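Local coordinates for protein O-phospho-L-seryl-tRNA:Cys-tRNA synthase (Methanocaldococcus jannaschii DSM 2661, PDB 5X6B) that converts O-phosphoseryl-tRNA to cysteinyl-tRNA, with covalently held pyridoxal phosphate as its probable cofactor in catalysis, at residues K101-D106 with A305-V310; M130-K135 with E287-G292; T172-L177 with L339-K344; C230-G235 with H346-F351. All blocks are in the same frame, centred on the assembly; numbering follows the deposited sequence.

In the fold
From the N terminus the chain passes 101-106, 130-135, 172-177 and 230-235, then meets their partners at 287-292, 305-310, 339-344 and 346-351. Contact 2 closes a loop nested inside that of contact 1. Contacts 3 and 4 cross both of these and also each other. Contact 1 joins helix 100-111 to helix 307-314. Contact 2 joins helix 122-132 to the loop before helix 298-305. Both touch the second subunit. Contacts 3 and 4 tie parts near the seven-stranded sheet to the three-stranded C-terminal sheet. They meet through a probable backbone hydrogen bond from Leu339 to Lys350. Contact 1 packs on contact 4 through Val310 and Gly235.

Contact 1: K101-D106 with A305-V310; sequences KDFLED and ASFPHV
Phe103 and Phe307 form a T-shaped (edge-to-face) pair between helix 100-111 and helix 307-314. The edge of Phe103 points at the face of Phe307. The ring centroids lie 5.4 Å apart and the planes stand at 88°. Phe307 can be followed outward from its backbone. Its CB is 4.1 Å from Phe103 CE1. Its CG and CD1 are the atoms nearest to Phe103, with CG 3.9 Å from Phe103 CE1. The far side of the ring leans on Asp106. There Phe307 CE2 lies 4.2 Å from Asp106 CB, and CZ lies near the carbonyl oxygen of the same residue. Phe307 has CG anti to the backbone N (chi1 -176°), which swings the ring across to helix 100-111. Phe103 takes a similar first torsion and presents CE1 as its leading corner. No hydrogen bond links the two segments, so they are held by apolar packing. Helix 298-305 supplies Ile300, Leu303 and Met304 against Phe103. Tyr44 of the second subunit makes another edge-to-face pair with Phe307, and its OH is hydrogen-bonded to Asp106 OD2. The contact is therefore buried partly by the subunit interface. Phe103 CE1 stands 3.8 Å above the plane of the Phe307 ring, displaced from its centre toward the rim.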
loop_
_atom_site.group_PDB
_atom_site.type_symbol
_atom_site.label_atom_id
_atom_site.label_comp_id
_atom_site.label_asym_id
_atom_site.label_seq_id
_atom_site.Cartn_x
_atom_site.Cartn_y
_atom_site.Cartn_z
ATOM N N LYS B 101 3.268 -13.642 -7.551
ATOM C CA LYS B 101 3.944 -14.927 -7.640
ATOM C C LYS B 101 5.452 -14.727 -7.797
ATOM O O LYS B 101 6.245 -15.301 -7.051
ATOM C CB LYS B 101 3.388 -15.742 -8.807
ATOM C CG LYS B 101 4.089 -17.066 -9.032
ATOM C CD LYS B 101 3.813 -17.585 -10.427
ATOM C CE LYS B 101 3.933 -19.089 -10.486
ATOM N NZ LYS B 101 3.096 -19.671 -11.581
ATOM N N ASP B 102 5.838 -13.903 -8.762
ATOM C CA ASP B 102 7.248 -13.639 -9.022
ATOM C C ASP B 102 7.909 -12.952 -7.831
ATOM O O ASP B 102 9.061 -13.227 -7.505
ATOM C CB ASP B 102 7.402 -12.787 -10.282
ATOM C CG ASP B 102 7.109 -13.570 -11.543
ATOM O OD1 ASP B 102 7.062 -14.816 -11.462
ATOM O OD2 ASP B 102 6.907 -12.947 -12.605
ATOM N N PHE B 103 7.170 -12.060 -7.180
ATOM C CA PHE B 103 7.688 -11.355 -6.017
ATOM C C PHE B 103 7.941 -12.316 -4.858
ATOM O O PHE B 103 8.939 -12.198 -4.145
ATOM C CB PHE B 103 6.724 -10.251 -5.584
ATOM C CG PHE B 103 7.057 -9.647 -4.254
ATOM C CD1 PHE B 103 8.167 -8.833 -4.108
ATOM C CD2 PHE B 103 6.264 -9.897 -3.149
ATOM C CE1 PHE B 103 8.477 -8.280 -2.880
ATOM C CE2 PHE B 103 6.567 -9.344 -1.921
ATOM C CZ PHE B 103 7.674 -8.535 -1.785
ATOM N N LEU B 104 7.035 -13.271 -4.680
ATOM C CA LEU B 104 7.147 -14.220 -3.583
ATOM C C LEU B 104 8.331 -15.159 -3.764
ATOM O O LEU B 104 8.956 -15.574 -2.788
ATOM C CB LEU B 104 5.855 -15.018 -3.431
ATOM C CG LEU B 104 4.762 -14.247 -2.699
ATOM C CD1 LEU B 104 3.506 -15.090 -2.550
ATOM C CD2 LEU B 104 5.278 -13.791 -1.343
ATOM N N GLU B 105 8.646 -15.496 -5.009
ATOM C CA GLU B 105 9.818 -16.316 -5.260
ATOM C C GLU B 105 11.092 -15.470 -5.130
ATOM O O GLU B 105 12.109 -15.954 -4.632
ATOM C CB GLU B 105 9.732 -16.986 -6.635
ATOM C CG GLU B 105 10.380 -16.223 -7.776
ATOM C CD GLU B 105 10.004 -16.779 -9.133
ATOM O OE1 GLU B 105 9.251 -17.775 -9.175
ATOM O OE2 GLU B 105 10.474 -16.229 -10.153
ATOM N N ASP B 106 11.030 -14.207 -5.545
ATOM C CA ASP B 106 12.191 -13.325 -5.440
ATOM C C ASP B 106 12.488 -12.985 -3.984
ATOM O O ASP B 106 13.651 -12.897 -3.585
ATOM C CB ASP B 106 11.981 -12.043 -6.250
ATOM C CG ASP B 106 11.975 -12.295 -7.745
ATOM O OD1 ASP B 106 12.462 -13.364 -8.168
ATOM O OD2 ASP B 106 11.490 -11.424 -8.499
ATOM N N ALA B 305 6.912 -2.456 -4.783
ATOM C CA ALA B 305 7.471 -1.241 -5.372
ATOM C C ALA B 305 8.761 -0.803 -4.674
ATOM O O ALA B 305 9.712 -0.378 -5.324
ATOM C CB ALA B 305 6.446 -0.125 -5.336
ATOM N N SER B 306 8.789 -0.908 -3.349
ATOM C CA SER B 306 9.971 -0.543 -2.579
ATOM C C SER B 306 11.052 -1.616 -2.628
ATOM O O SER B 306 12.154 -1.415 -2.119
ATOM C CB SER B 306 9.601 -0.275 -1.123
ATOM O OG SER B 306 8.668 0.781 -1.026
ATOM N N PHE B 307 10.737 -2.751 -3.239
ATOM C CA PHE B 307 11.628 -3.903 -3.183
ATOM C C PHE B 307 13.012 -3.644 -3.806
ATOM O O PHE B 307 14.022 -3.961 -3.178
ATOM C CB PHE B 307 10.962 -5.122 -3.834
ATOM C CG PHE B 307 11.779 -6.377 -3.739
ATOM C CD1 PHE B 307 12.131 -6.895 -2.504
ATOM C CD2 PHE B 307 12.181 -7.048 -4.879
ATOM C CE1 PHE B 307 12.886 -8.049 -2.408
ATOM C CE2 PHE B 307 12.932 -8.207 -4.791
ATOM C CZ PHE B 307 13.284 -8.708 -3.555
ATOM N N PRO B 308 13.076 -3.068 -5.024
ATOM C CA PRO B 308 14.419 -2.789 -5.558
ATOM C C PRO B 308 15.215 -1.805 -4.698
ATOM O O PRO B 308 16.425 -1.965 -4.545
ATOM C CB PRO B 308 14.130 -2.189 -6.940
ATOM C CG PRO B 308 12.785 -2.709 -7.301
ATOM C CD PRO B 308 12.028 -2.755 -6.013
ATOM N N HIS B 309 14.541 -0.800 -4.150
ATOM C CA HIS B 309 15.175 0.135 -3.229
ATOM C C HIS B 309 15.657 -0.575 -1.965
ATOM O O HIS B 309 16.677 -0.204 -1.389
ATOM C CB HIS B 309 14.208 1.260 -2.862
ATOM C CG HIS B 309 14.666 2.104 -1.714
ATOM N ND1 HIS B 309 15.788 2.898 -1.772
ATOM C CD2 HIS B 309 14.144 2.281 -0.473
ATOM C CE1 HIS B 309 15.945 3.526 -0.616
ATOM N NE2 HIS B 309 14.957 3.165 0.186
ATOM N N VAL B 310 14.919 -1.596 -1.537
ATOM C CA VAL B 310 15.271 -2.337 -0.329
ATOM C C VAL B 310 16.482 -3.245 -0.563
ATOM O O VAL B 310 17.411 -3.266 0.250
ATOM C CB VAL B 310 14.072 -3.170 0.182
ATOM C CG1 VAL B 310 14.525 -4.240 1.162
ATOM C CG2 VAL B 310 13.048 -2.257 0.832
#

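Contact 2: M130-K135 with E287-G292; sequences MHAICK and EIEMLG
A His-carboxylate hydrogen bond joins His131, near the C-terminal end of helix 122-132, to Glu289 in the loop between helices 273-276 and 298-305. The donor is His131 ND1 and the acceptor is Glu289 OE2, 3.0 Å away. The N-H...O angle of 161° makes the bond fairly straight. OE2 lies at the edge of the imidazole, close to its plane, and accepts the bond on its syn lone pair. The carboxylate is not coplanar with the ring: the two planes are 61° apart. His131 has CG anti to the backbone N (chi1 -173°), which carries ND1 out toward the loop. The glutamate chain already points at helix 122-132, and its bend at chi2 sets the carboxylate beside His131 and Ala132. Ala132 packs against the same group. Its methyl carbon CB is 3.5 Å from Glu289 OE2 and 4.0 Å from Glu289 CG. Ile128, one turn earlier on the helix, also touches the Glu289 side chain, and the ring of Phe127 meets that of His131. The second oxygen has a different partner: Glu289 OE1 forms a salt bridge with NH2 of Arg156 of the second subunit, whose side chain also packs on His131. The bound nucleic acid comes within about 7 Å of the contact, nearest atom to nearest atom. Each carboxylate oxygen thus has its own donor, one from each subunit. This pairing should fix the rotation of the group and would probably keep it ionised at the interface.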
loop_
_atom_site.group_PDB
_atom_site.type_symbol
_atom_site.label_atom_id
_atom_site.label_comp_id
_atom_site.label_asym_id
_atom_site.label_seq_id
_atom_site.Cartn_x
_atom_site.Cartn_y
_atom_site.Cartn_z
ATOM N N MET B 130 2.596 -20.598 14.845
ATOM C CA MET B 130 2.222 -21.058 16.175
ATOM C C MET B 130 0.913 -21.833 16.124
ATOM O O MET B 130 0.644 -22.681 16.975
ATOM C CB MET B 130 2.083 -19.881 17.141
ATOM C CG MET B 130 3.388 -19.310 17.642
ATOM S SD MET B 130 3.078 -17.994 18.835
ATOM C CE MET B 130 4.749 -17.423 19.157
ATOM N N HIS B 131 0.101 -21.532 15.116
ATOM C CA HIS B 131 -1.235 -22.098 15.014
ATOM C C HIS B 131 -1.253 -23.352 14.147
ATOM O O HIS B 131 -2.088 -24.236 14.341
ATOM C CB HIS B 131 -2.201 -21.051 14.455
ATOM C CG HIS B 131 -3.635 -21.477 14.468
ATOM N ND1 HIS B 131 -4.229 -22.113 13.398
ATOM C CD2 HIS B 131 -4.592 -21.353 15.415
ATOM C CE1 HIS B 131 -5.492 -22.368 13.691
ATOM N NE2 HIS B 131 -5.738 -21.918 14.909
ATOM N N ALA B 132 -0.322 -23.431 13.202
ATOM C CA ALA B 132 -0.325 -24.508 12.216
ATOM C C ALA B 132 0.788 -25.534 12.426
ATOM O O ALA B 132 0.790 -26.589 11.791
ATOM C CB ALA B 132 -0.228 -23.926 10.819
ATOM N N ILE B 133 1.739 -25.226 13.301
ATOM C CA ILE B 133 2.862 -26.129 13.544
ATOM C C ILE B 133 2.783 -26.709 14.947
ATOM O O ILE B 133 2.823 -27.922 15.131
ATOM C CB ILE B 133 4.219 -25.416 13.356
ATOM C CG1 ILE B 133 4.267 -24.723 11.992
ATOM C CG2 ILE B 133 5.372 -26.396 13.512
ATOM C CD1 ILE B 133 4.012 -25.652 10.823
ATOM N N CYS B 134 2.659 -25.830 15.933
ATOM C CA CYS B 134 2.483 -26.253 17.310
ATOM C C CYS B 134 1.080 -26.796 17.543
ATOM O O CYS B 134 0.129 -26.397 16.873
ATOM C CB CYS B 134 2.754 -25.092 18.264
ATOM S SG CYS B 134 4.321 -24.262 17.963
ATOM N N LYS B 135 0.965 -27.721 18.490
ATOM C CA LYS B 135 -0.334 -28.171 18.965
ATOM C C LYS B 135 -0.602 -27.486 20.301
ATOM O O LYS B 135 0.339 -27.159 21.022
ATOM C CB LYS B 135 -0.376 -29.695 19.091
ATOM C CG LYS B 135 -1.222 -30.381 18.019
ATOM C CD LYS B 135 -2.525 -29.620 17.763
ATOM C CE LYS B 135 -3.428 -30.353 16.776
ATOM N NZ LYS B 135 -2.930 -30.260 15.373
ATOM N N GLU B 287 -5.925 -21.142 0.991
ATOM C CA GLU B 287 -5.115 -21.568 2.128
ATOM C C GLU B 287 -5.691 -21.031 3.434
ATOM O O GLU B 287 -5.964 -19.840 3.561
ATOM C CB GLU B 287 -3.664 -21.119 1.953
ATOM C CG GLU B 287 -2.983 -21.719 0.729
ATOM C CD GLU B 287 -1.575 -21.189 0.511
ATOM O OE1 GLU B 287 -1.135 -20.312 1.287
ATOM O OE2 GLU B 287 -0.910 -21.650 -0.440
ATOM N N ILE B 288 -5.859 -21.928 4.401
ATOM C CA ILE B 288 -6.594 -21.648 5.629
ATOM C C ILE B 288 -5.962 -20.571 6.501
ATOM O O ILE B 288 -6.665 -19.716 7.042
ATOM C CB ILE B 288 -6.743 -22.931 6.479
ATOM C CG1 ILE B 288 -7.478 -24.013 5.689
ATOM C CG2 ILE B 288 -7.482 -22.647 7.774
ATOM C CD1 ILE B 288 -7.564 -25.323 6.415
ATOM N N GLU B 289 -4.643 -20.616 6.654
ATOM C CA GLU B 289 -3.961 -19.661 7.523
ATOM C C GLU B 289 -3.950 -18.254 6.914
ATOM O O GLU B 289 -3.791 -17.263 7.625
ATOM C CB GLU B 289 -2.535 -20.129 7.821
ATOM C CG GLU B 289 -2.443 -21.449 8.595
ATOM C CD GLU B 289 -2.989 -21.356 10.014
ATOM O OE1 GLU B 289 -3.067 -20.233 10.556
ATOM O OE2 GLU B 289 -3.331 -22.411 10.594
ATOM N N MET B 290 -4.132 -18.174 5.599
ATOM C CA MET B 290 -4.283 -16.890 4.922
ATOM C C MET B 290 -5.703 -16.355 5.066
ATOM O O MET B 290 -5.983 -15.217 4.692
ATOM C CB MET B 290 -3.944 -17.015 3.431
ATOM C CG MET B 290 -2.541 -17.507 3.110
ATOM S SD MET B 290 -1.245 -16.297 3.420
ATOM C CE MET B 290 -0.675 -16.822 5.039
ATOM N N LEU B 291 -6.590 -17.183 5.614
ATOM C CA LEU B 291 -8.032 -17.001 5.460
ATOM C C LEU B 291 -8.332 -16.908 3.969
ATOM O O LEU B 291 -9.217 -16.166 3.543
ATOM C CB LEU B 291 -8.540 -15.766 6.210
ATOM C CG LEU B 291 -8.618 -15.912 7.731
ATOM C CD1 LEU B 291 -9.175 -14.653 8.375
ATOM C CD2 LEU B 291 -9.462 -17.123 8.102
ATOM N N GLY B 292 -7.560 -17.666 3.191
ATOM C CA GLY B 292 -7.685 -17.725 1.746
ATOM C C GLY B 292 -7.414 -16.409 1.043
ATOM O O GLY B 292 -7.589 -16.308 -0.171
#

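Contact 3: T172-L177 with L339-K344; sequences TYKINL and LGIKPK
Thr172 sets OG1 between its backbone N and carbonyl carbon (chi1 51°). This leaves CG2 anti to the carbonyl carbon, with the methyl over the Gly340 peptide, 3.5 Å from Gly340 O. Ile341 has CG1 anti to its own carbonyl carbon (chi1 -64°) and continues straight on at chi2. This carries CD1 out to the aliphatic part of Lys174. That lysine chain is extended. The two side chains cross at a slant, and Ile341 CD1 meets the lysine chain 3.9 Å from Lys174 CG and 4.0 Å from Lys174 CD. The backbones are close where Thr172 faces Gly340. Gly340 CA makes a CA-H...O contact of 3.1 Å with Thr172 O, with an angle of 161° at the hydrogen. No conventional hydrogen bond crosses directly between the segments. Asn208 spans them instead: its ND2 donates to Thr172 O and its OD1 accepts from Ile341 N. The backbone of Gly340 is also hydrogen-bonded to Pro171, just before 172-177. Beyond the contact, short strand 174-175 bonds through its backbone to Glu167, close to the end of strand 160-166. On the other side, 339-344 links strand 337-338 to strand 349-352, and Pro343 and Lys344 rest on helix 317-331.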
loop_
_atom_site.group_PDB
_atom_site.type_symbol
_atom_site.label_atom_id
_atom_site.label_comp_id
_atom_site.label_asym_id
_atom_site.label_seq_id
_atom_site.Cartn_x
_atom_site.Cartn_y
_atom_site.Cartn_z
ATOM N N THR B 172 24.228 -4.027 28.752
ATOM C CA THR B 172 24.140 -4.571 27.403
ATOM C C THR B 172 22.847 -5.349 27.143
ATOM O O THR B 172 22.338 -5.351 26.021
ATOM C CB THR B 172 25.338 -5.485 27.096
ATOM O OG1 THR B 172 25.488 -6.450 28.145
ATOM C CG2 THR B 172 26.612 -4.658 26.973
ATOM N N TYR B 173 22.321 -6.002 28.175
ATOM C CA TYR B 173 21.124 -6.834 28.049
ATOM C C TYR B 173 21.243 -7.832 26.898
ATOM O O TYR B 173 20.327 -7.978 26.088
ATOM C CB TYR B 173 19.884 -5.956 27.883
ATOM C CG TYR B 173 19.573 -5.159 29.128
ATOM C CD1 TYR B 173 18.858 -5.728 30.173
ATOM C CD2 TYR B 173 20.014 -3.850 29.273
ATOM C CE1 TYR B 173 18.575 -5.016 31.320
ATOM C CE2 TYR B 173 19.735 -3.127 30.423
ATOM C CZ TYR B 173 19.014 -3.721 31.444
ATOM O OH TYR B 173 18.728 -3.018 32.592
ATOM N N LYS B 174 22.385 -8.513 26.842
ATOM C CA LYS B 174 22.653 -9.507 25.809
ATOM C C LYS B 174 22.089 -10.881 26.169
ATOM O O LYS B 174 22.258 -11.360 27.285
ATOM C CB LYS B 174 24.160 -9.622 25.557
ATOM C CG LYS B 174 24.518 -10.696 24.544
ATOM C CD LYS B 174 26.015 -10.826 24.345
ATOM C CE LYS B 174 26.303 -11.860 23.267
ATOM N NZ LYS B 174 27.751 -11.988 22.979
ATOM N N ILE B 175 21.431 -11.514 25.202
ATOM C CA ILE B 175 20.829 -12.828 25.392
ATOM C C ILE B 175 21.863 -13.955 25.413
ATOM O O ILE B 175 22.762 -14.003 24.571
ATOM C CB ILE B 175 19.792 -13.125 24.280
ATOM C CG1 ILE B 175 18.643 -12.119 24.343
ATOM C CG2 ILE B 175 19.264 -14.546 24.384
ATOM C CD1 ILE B 175 17.944 -12.075 25.680
ATOM N N ASN B 176 21.729 -14.855 26.384
ATOM C CA ASN B 176 22.508 -16.086 26.411
ATOM C C ASN B 176 21.933 -17.093 25.415
ATOM O O ASN B 176 21.050 -17.879 25.755
ATOM C CB ASN B 176 22.522 -16.677 27.824
ATOM C CG ASN B 176 23.498 -17.837 27.974
ATOM O OD1 ASN B 176 23.978 -18.403 26.992
ATOM N ND2 ASN B 176 23.786 -18.200 29.218
ATOM N N LEU B 177 22.434 -17.067 24.184
ATOM C CA LEU B 177 21.902 -17.932 23.133
ATOM C C LEU B 177 22.111 -19.410 23.455
ATOM O O LEU B 177 21.317 -20.264 23.058
ATOM C CB LEU B 177 22.537 -17.590 21.779
ATOM C CG LEU B 177 22.222 -16.193 21.238
ATOM C CD1 LEU B 177 22.750 -16.005 19.818
ATOM C CD2 LEU B 177 20.731 -15.917 21.298
ATOM N N LEU B 339 22.931 2.194 25.745
ATOM C CA LEU B 339 22.630 0.914 26.358
ATOM C C LEU B 339 22.761 -0.169 25.306
ATOM O O LEU B 339 22.853 0.124 24.115
ATOM C CB LEU B 339 21.230 0.915 26.974
ATOM C CG LEU B 339 21.083 1.880 28.151
ATOM C CD1 LEU B 339 19.676 1.840 28.726
ATOM C CD2 LEU B 339 22.127 1.569 29.216
ATOM N N GLY B 340 22.787 -1.419 25.746
ATOM C CA GLY B 340 22.884 -2.526 24.819
ATOM C C GLY B 340 24.315 -2.821 24.428
ATOM O O GLY B 340 25.255 -2.186 24.909
ATOM N N ILE B 341 24.471 -3.800 23.547
ATOM C CA ILE B 341 25.773 -4.192 23.030
ATOM C C ILE B 341 26.510 -3.048 22.321
ATOM O O ILE B 341 25.956 -2.396 21.432
ATOM C CB ILE B 341 25.618 -5.380 22.054
ATOM C CG1 ILE B 341 25.087 -6.607 22.802
ATOM C CG2 ILE B 341 26.930 -5.676 21.339
ATOM C CD1 ILE B 341 24.859 -7.830 21.926
ATOM N N LYS B 342 27.756 -2.808 22.728
ATOM C CA LYS B 342 28.643 -1.871 22.036
ATOM C C LYS B 342 29.716 -2.623 21.250
ATOM O O LYS B 342 30.280 -3.597 21.745
ATOM C CB LYS B 342 29.314 -0.917 23.023
ATOM C CG LYS B 342 28.388 0.076 23.689
ATOM C CD LYS B 342 29.166 0.988 24.631
ATOM C CE LYS B 342 28.248 1.981 25.333
ATOM N NZ LYS B 342 28.946 2.720 26.422
ATOM N N PRO B 343 30.006 -2.173 20.021
ATOM C CA PRO B 343 29.356 -1.055 19.332
ATOM C C PRO B 343 28.066 -1.481 18.636
ATOM O O PRO B 343 27.841 -2.679 18.454
ATOM C CB PRO B 343 30.405 -0.631 18.311
ATOM C CG PRO B 343 31.086 -1.910 17.961
ATOM C CD PRO B 343 31.127 -2.719 19.233
ATOM N N LYS B 344 27.242 -0.513 18.245
ATOM C CA LYS B 344 25.969 -0.808 17.600
ATOM C C LYS B 344 26.150 -1.586 16.305
ATOM O O LYS B 344 26.928 -1.195 15.439
ATOM C CB LYS B 344 25.199 0.482 17.315
ATOM C CG LYS B 344 24.660 1.190 18.548
ATOM C CD LYS B 344 23.761 0.286 19.378
ATOM C CE LYS B 344 22.564 -0.229 18.592
ATOM N NZ LYS B 344 21.640 -1.013 19.466
#

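Contact 4: C230-G235 with H346-F351; sequences CAYTVG and HDLIKF
His346 turns the edge of its ring toward the face of Tyr232 in an offset edge-to-face pair. The centroids are 5.3 Å apart and the planes stand at 81°. Asp347 OD2 lies over one face of the imidazole, toward the rim. Tyr232 O sits at the ring edge. His346 NE2 donates to this carbonyl oxygen at 2.9 Å, in the carbonyl plane, though the angle of 138° at the hydrogen leaves the bond bent. The other nitrogen, His346 ND1, accepts from Leu348 N at 3.0 Å, with the donor tilted from the ring plane. Both ring nitrogens are therefore used, and the two bonds fix the ring's rotation. Leu348 adds an apolar contact. Its CD1 approaches the phenol end of Tyr232 obliquely, 3.7 Å from Tyr232 CE2. Pro60 packs on both Tyr232 and Leu348. Nearby, Asp347 OD1 forms a salt bridge with Arg236, just past Gly235. The contact joins the loop after strand 226-229 of the seven-stranded sheet to the approach to strand 349-352 of the C-terminal sheet. This seven-stranded order, with one antiparallel strand, is the hallmark of the large domain of fold-type I pyridoxal phosphate enzymes.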
loop_
_atom_site.group_PDB
_atom_site.type_symbol
_atom_site.label_atom_id
_atom_site.label_comp_id
_atom_site.label_asym_id
_atom_site.label_seq_id
_atom_site.Cartn_x
_atom_site.Cartn_y
_atom_site.Cartn_z
ATOM N N CYS B 230 12.627 -11.896 12.153
ATOM C CA CYS B 230 13.447 -10.952 11.420
ATOM C C CYS B 230 12.764 -9.609 11.201
ATOM O O CYS B 230 13.128 -8.858 10.293
ATOM C CB CYS B 230 13.854 -11.553 10.088
ATOM S SG CYS B 230 15.073 -12.853 10.264
ATOM N N ALA B 231 11.764 -9.316 12.023
ATOM C CA ALA B 231 11.309 -7.946 12.163
ATOM C C ALA B 231 12.540 -7.173 12.597
ATOM O O ALA B 231 13.275 -7.646 13.462
ATOM C CB ALA B 231 10.189 -7.829 13.185
ATOM N N TYR B 232 12.779 -6.026 11.970
ATOM C CA TYR B 232 13.938 -5.165 12.255
ATOM C C TYR B 232 15.269 -5.637 11.687
ATOM O O TYR B 232 16.281 -4.974 11.911
ATOM C CB TYR B 232 14.136 -4.952 13.760
ATOM C CG TYR B 232 13.551 -3.681 14.320
ATOM C CD1 TYR B 232 13.597 -2.489 13.603
ATOM C CD2 TYR B 232 12.993 -3.662 15.589
ATOM C CE1 TYR B 232 13.071 -1.327 14.126
ATOM C CE2 TYR B 232 12.471 -2.503 16.122
ATOM C CZ TYR B 232 12.512 -1.339 15.387
ATOM O OH TYR B 232 11.987 -0.183 15.915
ATOM N N THR B 233 15.299 -6.755 10.966
ATOM C CA THR B 233 16.531 -7.101 10.251
ATOM C C THR B 233 16.324 -7.247 8.751
ATOM O O THR B 233 17.121 -6.733 7.967
ATOM C CB THR B 233 17.181 -8.402 10.770
ATOM O OG1 THR B 233 16.258 -9.491 10.661
ATOM C CG2 THR B 233 17.625 -8.240 12.208
ATOM N N VAL B 234 15.274 -7.952 8.343
ATOM C CA VAL B 234 15.022 -8.132 6.915
ATOM C C VAL B 234 14.618 -6.806 6.291
ATOM O O VAL B 234 13.633 -6.189 6.696
ATOM C CB VAL B 234 13.937 -9.194 6.646
ATOM C CG1 VAL B 234 13.399 -9.059 5.240
ATOM C CG2 VAL B 234 14.512 -10.583 6.839
ATOM N N GLY B 235 15.405 -6.366 5.314
ATOM C CA GLY B 235 15.179 -5.085 4.675
ATOM C C GLY B 235 16.132 -4.002 5.149
ATOM O O GLY B 235 16.159 -2.915 4.577
ATOM N N HIS B 346 23.223 -2.304 14.911
ATOM C CA HIS B 346 21.880 -1.970 14.456
ATOM C C HIS B 346 21.656 -0.478 14.680
ATOM O O HIS B 346 22.384 0.152 15.442
ATOM C CB HIS B 346 20.830 -2.797 15.199
ATOM C CG HIS B 346 19.446 -2.685 14.630
ATOM N ND1 HIS B 346 18.509 -1.801 15.126
ATOM C CD2 HIS B 346 18.837 -3.359 13.630
ATOM C CE1 HIS B 346 17.382 -1.937 14.449
ATOM N NE2 HIS B 346 17.551 -2.875 13.536
ATOM N N ASP B 347 20.643 0.081 14.026
ATOM C CA ASP B 347 20.406 1.526 14.062
ATOM C C ASP B 347 19.538 1.979 15.239
ATOM O O ASP B 347 19.466 3.171 15.539
ATOM C CB ASP B 347 19.767 1.959 12.747
ATOM C CG ASP B 347 18.507 1.178 12.436
ATOM O OD1 ASP B 347 17.488 1.394 13.122
ATOM O OD2 ASP B 347 18.548 0.296 11.546
ATOM N N LEU B 348 18.878 1.038 15.906
ATOM C CA LEU B 348 18.044 1.390 17.047
ATOM C C LEU B 348 18.932 1.676 18.250
ATOM O O LEU B 348 19.612 0.786 18.753
ATOM C CB LEU B 348 17.046 0.270 17.361
ATOM C CG LEU B 348 15.814 0.573 18.229
ATOM C CD1 LEU B 348 14.845 -0.597 18.174
ATOM C CD2 LEU B 348 16.151 0.901 19.679
ATOM N N ILE B 349 18.911 2.916 18.724
ATOM C CA ILE B 349 19.731 3.290 19.867
ATOM C C ILE B 349 18.894 3.577 21.104
ATOM O O ILE B 349 17.911 4.317 21.042
ATOM C CB ILE B 349 20.584 4.539 19.564
ATOM C CG1 ILE B 349 21.331 4.385 18.241
ATOM C CG2 ILE B 349 21.560 4.805 20.695
ATOM C CD1 ILE B 349 22.036 5.658 17.810
ATOM N N LYS B 350 19.291 2.997 22.233
ATOM C CA LYS B 350 18.687 3.353 23.510
ATOM C C LYS B 350 19.716 3.998 24.437
ATOM O O LYS B 350 20.679 3.357 24.861
ATOM C CB LYS B 350 18.069 2.129 24.179
ATOM C CG LYS B 350 17.303 2.458 25.453
ATOM C CD LYS B 350 16.630 1.222 26.023
ATOM C CE LYS B 350 15.804 1.548 27.250
ATOM N NZ LYS B 350 15.134 0.336 27.793
ATOM N N PHE B 351 19.507 5.276 24.736
ATOM C CA PHE B 351 20.389 6.016 25.626
ATOM C C PHE B 351 19.827 6.088 27.034
ATOM O O PHE B 351 18.634 6.323 27.223
ATOM C CB PHE B 351 20.614 7.450 25.127
ATOM C CG PHE B 351 21.473 7.556 23.898
ATOM C CD1 PHE B 351 22.802 7.166 23.925
ATOM C CD2 PHE B 351 20.960 8.093 22.726
ATOM C CE1 PHE B 351 23.595 7.280 22.796
ATOM C CE2 PHE B 351 21.747 8.209 21.596
ATOM C CZ PHE B 351 23.067 7.802 21.632
#